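Local coordinates for protein PTS system, lactose-specific IIBC components (Streptococcus pneumoniae, PDB 3NBM) that probably passes a phosphoryl group to incoming lactose, as the IIB domain of a lactose-specific phosphoenolpyruvate-dependent sugar phosphotransferase system, at residues V9-A14 with Q21-I26; V82-M87 with L100-E105. All coordinates share one frame; numbering follows the deposited sequence.

From the N terminus, the chain runs up strand 7-13, turns, and returns along helix 18-33; interaction 1 closes this short loop where V9-A14 meets Q21-I26. After strands 37-43, 56-59 and 80-83 have completed the parallel sheet, helices 86-93 and 96-105 follow, and interaction 2 closes a second loop by bringing L100-E105 back to V82-M87. The two loops come in series, neither nested nor crossed. In space they adjoin: I26 CD1 packs 3.5 Å from V103 CG2, and V9 also touches V103. Helices 18-33 and 96-105 are thereby tied together over one sheet, the first against an inner strand and the second against 80-83, an edge strand.

Interaction 1. Residues V9-A14 with Q21-I26; sequences VLVLCA and QLANAI
V11 is the hub of a contact without hydrogen bonds, made by apolar side chains. L22 CD2 sits against both of its methyls, and CG2 also reaches A23 and I26. V11 CG1 lies anti to the backbone N (chi1 -174°) and comes 4.1 Å from L22 CD2, nearly as close to L22 CB; the two side chains cross at about a right angle. CG2, anti to the carbonyl carbon, lies over A23 and reaches on to I26. There V11 and I26 reach toward each other tip to tip, with V11 CG2 4.2 Å from I26 CD1. V9 adds a looser touch from two residues back along the strand: V9 CG1 stands 4.3 Å from the same I26 CD1, so the end of the isoleucine is shared by two valines.

The pairing is that of the first strand and first helix of a beta-alpha-beta unit, strand 7-13, helix 18-33 and strand 37-43, in a parallel sheet where 7-13 is an inner strand. Segments 9-13 and 21-26 run nearly antiparallel, at 156°, with their axes 8.5 Å apart at closest approach. The turn joining them probably forms the phosphate-binding P-loop, as in related IIB domains.

The helix backbone is touched at one place, beside the small A23, where V11 CA and A23 CA are 6.3 Å apart: V11 CG2 lies 4.1 Å from A23 N, a van der Waals approach, and 4.4 Å from A23 CB. V9, L10 and V11 bond through their backbones to the neighbouring strands, V9 to I38 and N40, V11 to N40, and L10 to L56 and I58. Beyond the pair, Y89 and L92 of helix 86-93 pack on L22, while I58 touches V9, L22 and I26.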
loop_
_atom_site.group_PDB
_atom_site.type_symbol
_atom_site.label_atom_id
_atom_site.label_comp_id
_atom_site.label_asym_id
_atom_site.label_seq_id
_atom_site.Cartn_x
_atom_site.Cartn_y
_atom_site.Cartn_z
ATOM N N VAL A 9 -3.812 4.388 3.127
ATOM C CA VAL A 9 -2.994 3.325 2.557
ATOM C C VAL A 9 -1.513 3.615 2.841
ATOM O O VAL A 9 -1.055 4.732 2.659
ATOM C CB VAL A 9 -3.207 3.213 1.040
ATOM C CG1 VAL A 9 -2.404 2.046 0.458
ATOM C CG2 VAL A 9 -4.703 3.086 0.727
ATOM N N LEU A 10 -0.792 2.593 3.286
ATOM C CA LEU A 10 0.658 2.664 3.468
ATOM C C LEU A 10 1.330 1.644 2.570
ATOM O O LEU A 10 0.978 0.467 2.607
ATOM C CB LEU A 10 1.023 2.412 4.931
ATOM C CG LEU A 10 2.520 2.453 5.285
ATOM C CD1 LEU A 10 3.115 3.839 5.060
ATOM C CD2 LEU A 10 2.694 2.035 6.745
ATOM N N VAL A 11 2.229 2.110 1.707
ATOM C CA VAL A 11 3.033 1.241 0.852
ATOM C C VAL A 11 4.436 1.133 1.471
ATOM O O VAL A 11 5.061 2.149 1.736
ATOM C CB VAL A 11 3.129 1.752 -0.604
ATOM C CG1 VAL A 11 3.841 0.734 -1.497
ATOM C CG2 VAL A 11 1.762 2.138 -1.155
ATOM N N LEU A 12 4.902 -0.097 1.692
ATOM C CA LEU A 12 6.203 -0.323 2.319
ATOM C C LEU A 12 7.158 -0.982 1.345
ATOM O O LEU A 12 6.796 -1.903 0.623
ATOM C CB LEU A 12 6.059 -1.217 3.570
ATOM C CG LEU A 12 5.233 -0.604 4.711
ATOM C CD1 LEU A 12 5.051 -1.638 5.837
ATOM C CD2 LEU A 12 5.850 0.712 5.209
ATOM N N CYS A 13 8.406 -0.515 1.351
ATOM C CA CYS A 13 9.478 -1.177 0.612
ATOM C C CYS A 13 10.645 -1.436 1.572
ATOM O O CYS A 13 10.511 -1.262 2.791
ATOM C CB CYS A 13 9.898 -0.379 -0.642
ATOM S SG CYS A 13 10.641 1.210 -0.339
ATOM N N ALA A 14 11.770 -1.865 1.007
ATOM C CA ALA A 14 12.956 -2.167 1.773
ATOM C C ALA A 14 13.910 -0.977 1.854
ATOM O O ALA A 14 15.044 -1.123 2.313
ATOM C CB ALA A 14 13.681 -3.402 1.187
ATOM N N GLN A 21 6.704 5.265 -5.505
ATOM C CA GLN A 21 6.197 5.186 -6.878
ATOM C C GLN A 21 4.729 4.754 -6.868
ATOM O O GLN A 21 3.898 5.311 -7.586
ATOM C CB GLN A 21 7.013 4.186 -7.706
ATOM C CG GLN A 21 8.487 4.518 -7.819
ATOM C CD GLN A 21 8.807 5.257 -9.098
ATOM O OE1 GLN A 21 7.903 5.793 -9.737
ATOM N NE2 GLN A 21 10.084 5.311 -9.468
ATOM N N LEU A 22 4.406 3.739 -6.078
ATOM C CA LEU A 22 3.023 3.300 -5.975
ATOM C C LEU A 22 2.164 4.295 -5.194
ATOM O O LEU A 22 1.044 4.587 -5.614
ATOM C CB LEU A 22 2.901 1.879 -5.426
ATOM C CG LEU A 22 1.465 1.353 -5.382
ATOM C CD1 LEU A 22 0.829 1.337 -6.771
ATOM C CD2 LEU A 22 1.355 -0.026 -4.730
ATOM N N ALA A 23 2.670 4.834 -4.078
ATOM C CA ALA A 23 1.890 5.847 -3.344
ATOM C C ALA A 23 1.525 7.018 -4.254
ATOM O O ALA A 23 0.388 7.505 -4.222
ATOM C CB ALA A 23 2.644 6.321 -2.092
ATOM N N ASN A 24 2.490 7.478 -5.047
ATOM C CA ASN A 24 2.213 8.576 -5.960
ATOM C C ASN A 24 1.137 8.231 -6.984
ATOM O O ASN A 24 0.255 9.048 -7.266
ATOM C CB ASN A 24 3.459 8.998 -6.731
ATOM C CG ASN A 24 4.501 9.665 -5.850
ATOM O OD1 ASN A 24 4.208 10.148 -4.758
ATOM N ND2 ASN A 24 5.731 9.720 -6.344
ATOM N N ALA A 25 1.205 7.029 -7.551
ATOM C CA ALA A 25 0.215 6.592 -8.535
ATOM C C ALA A 25 -1.176 6.519 -7.904
ATOM O O ALA A 25 -2.160 6.953 -8.510
ATOM C CB ALA A 25 0.637 5.249 -9.172
ATOM N N ILE A 26 -1.263 5.963 -6.698
ATOM C CA ILE A 26 -2.540 5.858 -6.008
ATOM C C ILE A 26 -3.111 7.251 -5.777
ATOM O O ILE A 26 -4.297 7.508 -6.036
ATOM C CB ILE A 26 -2.388 5.132 -4.659
ATOM C CG1 ILE A 26 -2.037 3.656 -4.870
ATOM C CG2 ILE A 26 -3.671 5.325 -3.809
ATOM C CD1 ILE A 26 -1.529 2.951 -3.617
#

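Interaction 2. Residues V82-M87 with L100-E105; sequences VATRGM and LQFVLE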
loop_
_atom_site.group_PDB
_atom_site.type_symbol
_atom_site.label_atom_id
_atom_site.label_comp_id
_atom_site.label_asym_id
_atom_site.label_seq_id
_atom_site.Cartn_x
_atom_site.Cartn_y
_atom_site.Cartn_z
ATOM N N VAL A 82 -1.725 -6.627 1.754
ATOM C CA VAL A 82 -1.568 -7.231 0.433
ATOM C C VAL A 82 -0.095 -7.211 0.046
ATOM O O VAL A 82 0.606 -6.253 0.307
ATOM C CB VAL A 82 -2.437 -6.562 -0.662
ATOM C CG1 VAL A 82 -3.876 -6.389 -0.210
ATOM C CG2 VAL A 82 -1.871 -5.283 -1.062
ATOM N N ALA A 83 0.362 -8.310 -0.537
ATOM C CA ALA A 83 1.721 -8.408 -1.076
ATOM C C ALA A 83 1.682 -8.374 -2.585
ATOM O O ALA A 83 0.717 -8.840 -3.181
ATOM C CB ALA A 83 2.432 -9.691 -0.628
ATOM N N THR A 84 2.736 -7.839 -3.186
ATOM C CA THR A 84 2.825 -7.714 -4.630
ATOM C C THR A 84 4.059 -8.449 -5.166
ATOM O O THR A 84 5.022 -8.755 -4.444
ATOM C CB THR A 84 2.888 -6.229 -5.065
ATOM O OG1 THR A 84 4.070 -5.613 -4.554
ATOM C CG2 THR A 84 1.621 -5.474 -4.590
ATOM N N ARG A 85 4.002 -8.698 -6.466
ATOM C CA ARG A 85 5.120 -9.247 -7.217
ATOM C C ARG A 85 5.554 -8.235 -8.280
ATOM O O ARG A 85 4.827 -7.302 -8.586
ATOM C CB ARG A 85 4.724 -10.631 -7.755
ATOM C CG ARG A 85 4.600 -11.678 -6.661
ATOM C CD ARG A 85 3.839 -12.924 -7.100
ATOM N NE ARG A 85 3.940 -13.967 -6.096
ATOM C CZ ARG A 85 3.285 -13.999 -4.943
ATOM N NH1 ARG A 85 2.438 -13.034 -4.628
ATOM N NH2 ARG A 85 3.517 -14.980 -4.081
ATOM N N GLY A 86 6.751 -8.405 -8.820
ATOM C CA GLY A 86 7.433 -7.353 -9.596
ATOM C C GLY A 86 6.684 -6.790 -10.782
ATOM O O GLY A 86 6.515 -5.601 -10.875
HETATM N N MSE A 87 6.218 -7.639 -11.695
HETATM C CA MSE A 87 5.552 -7.149 -12.900
HETATM C C MSE A 87 4.219 -6.466 -12.563
HETATM O O MSE A 87 3.913 -5.374 -13.065
HETATM C CB MSE A 87 5.405 -8.297 -13.899
HETATM C CG MSE A 87 6.748 -8.846 -14.399
HETATM SE SE MSE A 87 7.736 -7.558 -15.475
HETATM C CE MSE A 87 6.690 -7.750 -17.081
ATOM N N LEU A 100 -5.391 2.971 -8.314
ATOM C CA LEU A 100 -6.558 3.269 -7.490
ATOM C C LEU A 100 -7.504 2.066 -7.442
ATOM O O LEU A 100 -8.025 1.692 -6.395
ATOM C CB LEU A 100 -7.297 4.488 -8.050
ATOM C CG LEU A 100 -8.550 4.856 -7.262
ATOM C CD1 LEU A 100 -8.181 5.336 -5.832
ATOM C CD2 LEU A 100 -9.346 5.911 -7.992
ATOM N N GLN A 101 -7.758 1.469 -8.605
ATOM C CA GLN A 101 -8.626 0.292 -8.648
ATOM C C GLN A 101 -8.085 -0.854 -7.786
ATOM O O GLN A 101 -8.835 -1.506 -7.085
ATOM C CB GLN A 101 -8.811 -0.154 -10.081
ATOM C CG GLN A 101 -9.709 -1.299 -10.256
ATOM C CD GLN A 101 -9.662 -1.783 -11.681
ATOM O OE1 GLN A 101 -8.592 -2.212 -12.204
ATOM N NE2 GLN A 101 -10.810 -1.715 -12.341
ATOM N N PHE A 102 -6.780 -1.048 -7.813
ATOM C CA PHE A 102 -6.138 -2.059 -6.995
ATOM C C PHE A 102 -6.411 -1.819 -5.503
ATOM O O PHE A 102 -6.734 -2.741 -4.772
ATOM C CB PHE A 102 -4.634 -2.059 -7.275
ATOM C CG PHE A 102 -3.856 -3.053 -6.465
ATOM C CD1 PHE A 102 -3.652 -4.344 -6.930
ATOM C CD2 PHE A 102 -3.290 -2.693 -5.257
ATOM C CE1 PHE A 102 -2.912 -5.246 -6.185
ATOM C CE2 PHE A 102 -2.558 -3.603 -4.535
ATOM C CZ PHE A 102 -2.363 -4.864 -5.015
ATOM N N VAL A 103 -6.255 -0.573 -5.059
ATOM C CA VAL A 103 -6.519 -0.240 -3.661
ATOM C C VAL A 103 -7.958 -0.599 -3.289
ATOM O O VAL A 103 -8.216 -1.310 -2.317
ATOM C CB VAL A 103 -6.229 1.249 -3.387
ATOM C CG1 VAL A 103 -6.889 1.697 -2.073
ATOM C CG2 VAL A 103 -4.722 1.512 -3.400
ATOM N N LEU A 104 -8.914 -0.119 -4.079
ATOM C CA LEU A 104 -10.307 -0.315 -3.716
ATOM C C LEU A 104 -10.706 -1.791 -3.809
ATOM O O LEU A 104 -11.529 -2.254 -3.011
ATOM C CB LEU A 104 -11.219 0.645 -4.515
ATOM C CG LEU A 104 -11.047 2.122 -4.067
ATOM C CD1 LEU A 104 -11.604 3.110 -5.054
ATOM C CD2 LEU A 104 -11.668 2.328 -2.672
ATOM N N GLU A 105 -10.146 -2.532 -4.762
ATOM C CA GLU A 105 -10.506 -3.939 -4.858
ATOM C C GLU A 105 -9.967 -4.725 -3.663
ATOM O O GLU A 105 -10.512 -5.787 -3.348
ATOM C CB GLU A 105 -10.100 -4.546 -6.213
ATOM C CG GLU A 105 -10.992 -4.064 -7.338
ATOM C CD GLU A 105 -10.539 -4.424 -8.743
ATOM O OE1 GLU A 105 -9.440 -4.995 -8.928
ATOM O OE2 GLU A 105 -11.327 -4.116 -9.667
#
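V82 presses its CG2 methyl against the outer end of the F102 ring, joining strand 80-83, at one edge of the four-stranded parallel sheet of this open alpha/beta fold, to the C-terminal helix 96-105. V82 CG2 is 3.9 Å from F102 CE2 and almost equally near CZ, approaching the ring obliquely, and the two side chains slide past each other in opposite directions. The backbones stay well apart, V82 CA and V103 CA being the nearest pair at 9.5 Å, so the phenyl group spans most of the gap. Through its backbone V82 is hydrogen-bonded to I57 and L59 of strand 56-59.

Two residues on, just past the end of the strand, T84 brings its methyl to the same ring. Its chi1 of 63° divides the work of the side chain: CG2, anti to the carbonyl carbon, is turned to the phenylalanine, while OG1 makes a hydrogen bond to L59 O, which satisfies the hydroxyl in this buried place and ties the loop to strand 56-59.

R85 then takes the N-cap position of helix 86-93, its backbone N hydrogen-bonded to E88 OE1. That helix lends E88 and L92 to the surroundings of F102, and H106 meets the ring with the planes at about 40°. F102 itself extends from its helix with CG anti to the backbone N (chi1 179°), which carries the far end of the ring to the two methyls: F102 CZ ends 4.1 Å from T84 CG2.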